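Side-chain contacts in protein stn1 (Schizosaccharomyces pombe, PDB 3KF6), which is required for telomere maintenance, binds single-stranded telomeric DNA and pairs with Ten1, here through its N-terminal OB-fold part: residues M21-S24 with D25-I29; M140-K143 with K144-K148. All blocks are in the same frame, centred on the assembly; numbering follows the deposited sequence.

Interaction 1: M21-S24 with D25-I29; sequences MFIS and DVHKI
M21 folds over D25 and V26 in the single short helical turn (residues 23-26) that precedes the strands of the Stn1 OB fold, with F22 at its N-cap position. The M21 chain runs out straight and then bends at its last torsion (chi3 69°), which brings CE to 3.8 Å from D25 CB and 4.0 Å from I29 CD1; the two side chains M21 and D25 meet at a slant. The D25 carboxylate lies beside F22, OD2 at the ring's edge near its plane. A water bridges D25 OD2 to F22 N, while a second joins D25 OD1, S24 OG and K28 NZ; K143 adds a salt bridge to OD2, so both oxygens of this buried acid have partners. I23 and H27 lie side by side, pointing the same way, and both touch L78 of strand 77-83, with H27 NE2 bonded to V77 O. F22 O accepts from V26 N (3.1 Å) and, weakly, from D25 N. One residue on, H27 N reaches I23 O at 3.1 Å, and I23 CG2 rests 3.7 Å from H27 CD2.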
loop_
_atom_site.group_PDB
_atom_site.type_symbol
_atom_site.label_atom_id
_atom_site.label_comp_id
_atom_site.label_asym_id
_atom_site.label_seq_id
_atom_site.Cartn_x
_atom_site.Cartn_y
_atom_site.Cartn_z
ATOM N N MET A 21 8.820 6.733 -4.669
ATOM C CA MET A 21 8.005 6.315 -5.807
ATOM C C MET A 21 6.830 5.402 -5.483
ATOM O O MET A 21 6.798 4.753 -4.438
ATOM C CB MET A 21 8.883 5.570 -6.818
ATOM C CG MET A 21 10.021 6.376 -7.414
ATOM S SD MET A 21 11.010 5.357 -8.561
ATOM C CE MET A 21 9.843 5.116 -9.894
ATOM N N PHE A 22 5.872 5.358 -6.406
ATOM C CA PHE A 22 4.731 4.460 -6.296
ATOM C C PHE A 22 5.207 3.170 -6.950
ATOM O O PHE A 22 5.976 3.203 -7.914
ATOM C CB PHE A 22 3.521 5.005 -7.056
ATOM C CG PHE A 22 2.788 6.084 -6.321
ATOM C CD1 PHE A 22 2.654 7.356 -6.870
ATOM C CD2 PHE A 22 2.225 5.829 -5.071
ATOM C CE1 PHE A 22 1.968 8.362 -6.184
ATOM C CE2 PHE A 22 1.535 6.829 -4.379
ATOM C CZ PHE A 22 1.409 8.096 -4.938
ATOM N N ILE A 23 4.739 2.039 -6.439
ATOM C CA ILE A 23 5.155 0.746 -6.955
ATOM C C ILE A 23 4.861 0.536 -8.436
ATOM O O ILE A 23 5.677 -0.045 -9.147
ATOM C CB ILE A 23 4.551 -0.377 -6.080
ATOM C CG1 ILE A 23 5.226 -0.326 -4.704
ATOM C CG2 ILE A 23 4.737 -1.748 -6.736
ATOM C CD1 ILE A 23 4.576 -1.206 -3.645
ATOM N N SER A 24 3.718 1.020 -8.911
ATOM C CA SER A 24 3.393 0.860 -10.323
ATOM C C SER A 24 4.467 1.528 -11.190
ATOM O O SER A 24 4.785 1.039 -12.271
ATOM C CB SER A 24 2.023 1.464 -10.630
ATOM O OG SER A 24 2.007 2.849 -10.355
ATOM N N ASP A 25 5.030 2.636 -10.714
ATOM C CA ASP A 25 6.065 3.335 -11.474
ATOM C C ASP A 25 7.400 2.610 -11.378
ATOM O O ASP A 25 8.214 2.651 -12.309
ATOM C CB ASP A 25 6.206 4.786 -10.993
ATOM C CG ASP A 25 5.007 5.639 -11.377
ATOM O OD1 ASP A 25 4.518 5.481 -12.517
ATOM O OD2 ASP A 25 4.559 6.468 -10.554
ATOM N N VAL A 26 7.635 1.942 -10.254
ATOM C CA VAL A 26 8.872 1.186 -10.087
ATOM C C VAL A 26 8.902 0.107 -11.174
ATOM O O VAL A 26 9.938 -0.126 -11.802
ATOM C CB VAL A 26 8.944 0.540 -8.679
ATOM C CG1 VAL A 26 10.165 -0.366 -8.569
ATOM C CG2 VAL A 26 9.026 1.628 -7.624
ATOM N N HIS A 27 7.756 -0.524 -11.412
ATOM C CA HIS A 27 7.648 -1.569 -12.434
ATOM C C HIS A 27 7.761 -1.024 -13.854
ATOM O O HIS A 27 7.795 -1.793 -14.817
ATOM C CB HIS A 27 6.324 -2.327 -12.282
ATOM C CG HIS A 27 6.326 -3.335 -11.174
ATOM N ND1 HIS A 27 6.964 -4.554 -11.277
ATOM C CD2 HIS A 27 5.783 -3.298 -9.933
ATOM C CE1 HIS A 27 6.815 -5.223 -10.148
ATOM N NE2 HIS A 27 6.102 -4.484 -9.315
ATOM N N LYS A 28 7.825 0.298 -13.985
ATOM C CA LYS A 28 7.933 0.922 -15.301
ATOM C C LYS A 28 9.343 1.412 -15.609
ATOM O O LYS A 28 9.609 1.912 -16.704
ATOM C CB LYS A 28 6.943 2.083 -15.418
ATOM C CG LYS A 28 5.496 1.634 -15.502
ATOM C CD LYS A 28 4.550 2.818 -15.577
ATOM C CE LYS A 28 3.102 2.356 -15.603
ATOM N NZ LYS A 28 2.145 3.497 -15.576
ATOM N N ILE A 29 10.244 1.279 -14.643
ATOM C CA ILE A 29 11.624 1.702 -14.843
ATOM C C ILE A 29 12.240 0.807 -15.915
ATOM O O ILE A 29 12.052 -0.409 -15.902
ATOM C CB ILE A 29 12.450 1.577 -13.545
ATOM C CG1 ILE A 29 11.904 2.537 -12.482
ATOM C CG2 ILE A 29 13.921 1.894 -13.824
ATOM C CD1 ILE A 29 12.528 2.354 -11.110
HETATM O O HOH W 1 6.064 7.100 -8.500
HETATM O O HOH W 2 2.363 3.967 -12.834
#

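Interaction 2: M140-K143 with K144-K148; sequences MRYK and KNLTK
K144, opening the second half of this run through the long helix 130-153, lays its aliphatic chain past the carbonyl of M140, CG coming to 3.1 Å from M140 O, while its backbone N makes the i-to-i+4 hydrogen bond to the same oxygen. N145 lies alongside R141, both pointing the same way, with ND2 3.8 Å from R141 CG and the amide and guanidinium planes turned 49° apart. L146 crosses Y142 obliquely: its CG sits over one face of the ring in a CH-pi contact, 4.3 Å from the centroid and offset toward the rim, and CD1 comes to 3.3 Å from Y142 CE1. The ring stands there because Y142 CG is swung opposite the backbone N (chi1 -168°), and its OH is hydrogen-bonded to N19 OD1. With an alanine here in place of the tyrosine, L146 is likely to lose the ring face against its CG, and N19 its hydroxyl partner. T147 grips K143 O twice, OG1 at 2.7 Å and N at 3.0 Å, from opposite faces of the carbonyl plane. L146 and T147 lean on M43, and L146 and K143 on W42 of strand 40-42, whereas M140 and K144 pack against the Ten1 chain.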
loop_
_atom_site.group_PDB
_atom_site.type_symbol
_atom_site.label_atom_id
_atom_site.label_comp_id
_atom_site.label_asym_id
_atom_site.label_seq_id
_atom_site.Cartn_x
_atom_site.Cartn_y
_atom_site.Cartn_z
ATOM N N MET A 140 3.208 12.033 -5.216
ATOM C CA MET A 140 2.524 12.699 -6.313
ATOM C C MET A 140 3.251 13.995 -6.672
ATOM O O MET A 140 3.372 14.341 -7.849
ATOM C CB MET A 140 1.060 12.966 -5.948
ATOM C CG MET A 140 0.220 11.694 -5.919
ATOM S SD MET A 140 -1.539 11.982 -5.572
ATOM C CE MET A 140 -1.467 12.210 -3.791
ATOM N N ARG A 141 3.757 14.692 -5.663
ATOM C CA ARG A 141 4.478 15.938 -5.894
ATOM C C ARG A 141 5.793 15.656 -6.618
ATOM O O ARG A 141 6.157 16.359 -7.562
ATOM C CB ARG A 141 4.756 16.646 -4.565
ATOM C CG ARG A 141 5.370 18.031 -4.726
ATOM C CD ARG A 141 5.631 18.695 -3.381
ATOM N NE ARG A 141 6.138 20.054 -3.542
ATOM C CZ ARG A 141 6.492 20.848 -2.536
ATOM N NH1 ARG A 141 6.397 20.421 -1.284
ATOM N NH2 ARG A 141 6.939 22.072 -2.783
ATOM N N TYR A 142 6.500 14.620 -6.175
ATOM C CA TYR A 142 7.772 14.250 -6.783
ATOM C C TYR A 142 7.582 13.863 -8.246
ATOM O O TYR A 142 8.325 14.316 -9.121
ATOM C CB TYR A 142 8.398 13.086 -6.009
ATOM C CG TYR A 142 9.840 12.809 -6.369
ATOM C CD1 TYR A 142 10.184 11.716 -7.160
ATOM C CD2 TYR A 142 10.861 13.643 -5.915
ATOM C CE1 TYR A 142 11.516 11.456 -7.490
ATOM C CE2 TYR A 142 12.191 13.392 -6.238
ATOM C CZ TYR A 142 12.509 12.298 -7.024
ATOM O OH TYR A 142 13.824 12.052 -7.339
ATOM N N LYS A 143 6.583 13.028 -8.516
ATOM C CA LYS A 143 6.317 12.594 -9.882
ATOM C C LYS A 143 5.943 13.767 -10.786
ATOM O O LYS A 143 6.361 13.828 -11.941
ATOM C CB LYS A 143 5.195 11.553 -9.908
ATOM C CG LYS A 143 4.891 11.015 -11.299
ATOM C CD LYS A 143 3.958 9.817 -11.220
ATOM C CE LYS A 143 3.814 9.118 -12.566
ATOM N NZ LYS A 143 2.905 7.942 -12.468
ATOM N N LYS A 144 5.150 14.696 -10.265
ATOM C CA LYS A 144 4.742 15.847 -11.065
ATOM C C LYS A 144 5.945 16.708 -11.432
ATOM O O LYS A 144 6.071 17.149 -12.577
ATOM C CB LYS A 144 3.694 16.670 -10.319
ATOM C CG LYS A 144 2.336 15.988 -10.279
ATOM C CD LYS A 144 1.335 16.739 -9.415
ATOM C CE LYS A 144 -0.003 16.011 -9.398
ATOM N NZ LYS A 144 -0.947 16.586 -8.403
ATOM N N ASN A 145 6.835 16.933 -10.473
ATOM C CA ASN A 145 8.020 17.738 -10.738
ATOM C C ASN A 145 8.958 17.068 -11.737
ATOM O O ASN A 145 9.458 17.719 -12.656
ATOM C CB ASN A 145 8.767 18.046 -9.439
ATOM C CG ASN A 145 8.092 19.137 -8.631
ATOM O OD1 ASN A 145 7.625 20.132 -9.188
ATOM N ND2 ASN A 145 8.047 18.967 -7.317
ATOM N N LEU A 146 9.202 15.771 -11.572
ATOM C CA LEU A 146 10.084 15.081 -12.506
ATOM C C LEU A 146 9.495 15.079 -13.913
ATOM O O LEU A 146 10.226 15.195 -14.896
ATOM C CB LEU A 146 10.354 13.643 -12.055
ATOM C CG LEU A 146 11.308 13.442 -10.874
ATOM C CD1 LEU A 146 11.672 11.963 -10.775
ATOM C CD2 LEU A 146 12.570 14.266 -11.071
ATOM N N THR A 147 8.174 14.957 -14.009
ATOM C CA THR A 147 7.502 14.950 -15.306
ATOM C C THR A 147 7.706 16.284 -16.027
ATOM O O THR A 147 7.965 16.308 -17.230
ATOM C CB THR A 147 5.986 14.695 -15.153
ATOM O OG1 THR A 147 5.771 13.430 -14.516
ATOM C CG2 THR A 147 5.307 14.686 -16.515
ATOM N N LYS A 148 7.589 17.385 -15.289
ATOM C CA LYS A 148 7.768 18.716 -15.863
ATOM C C LYS A 148 9.197 18.904 -16.354
ATOM O O LYS A 148 9.427 19.415 -17.453
ATOM C CB LYS A 148 7.422 19.796 -14.828
ATOM C CG LYS A 148 5.977 19.777 -14.361
ATOM C CD LYS A 148 5.682 20.938 -13.425
ATOM C CE LYS A 148 4.219 20.942 -13.015
ATOM N NZ LYS A 148 3.879 22.115 -12.168
#

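In the fold
Interactions 1 and 2 come from opposite ends of the chain, yet their centres lie only 13 Å apart, and they touch directly. D25 OD2 of interaction 1 and K143 NZ of interaction 2 form a salt bridge of 2.9 Å, and F22 CE1 packs on M140 CG at 3.8 Å, tying the short N-terminal helical turn to helix 130-153 at the end of this fragment. W42 of strand 40-42 touches M21 and D25 as well as K143 and L146. K143 NZ also makes a salt bridge to the terminal carboxylate of D105 of Ten1, whose R101 packs on F22, so the junction of the two contacts borders the Stn1-Ten1 interface.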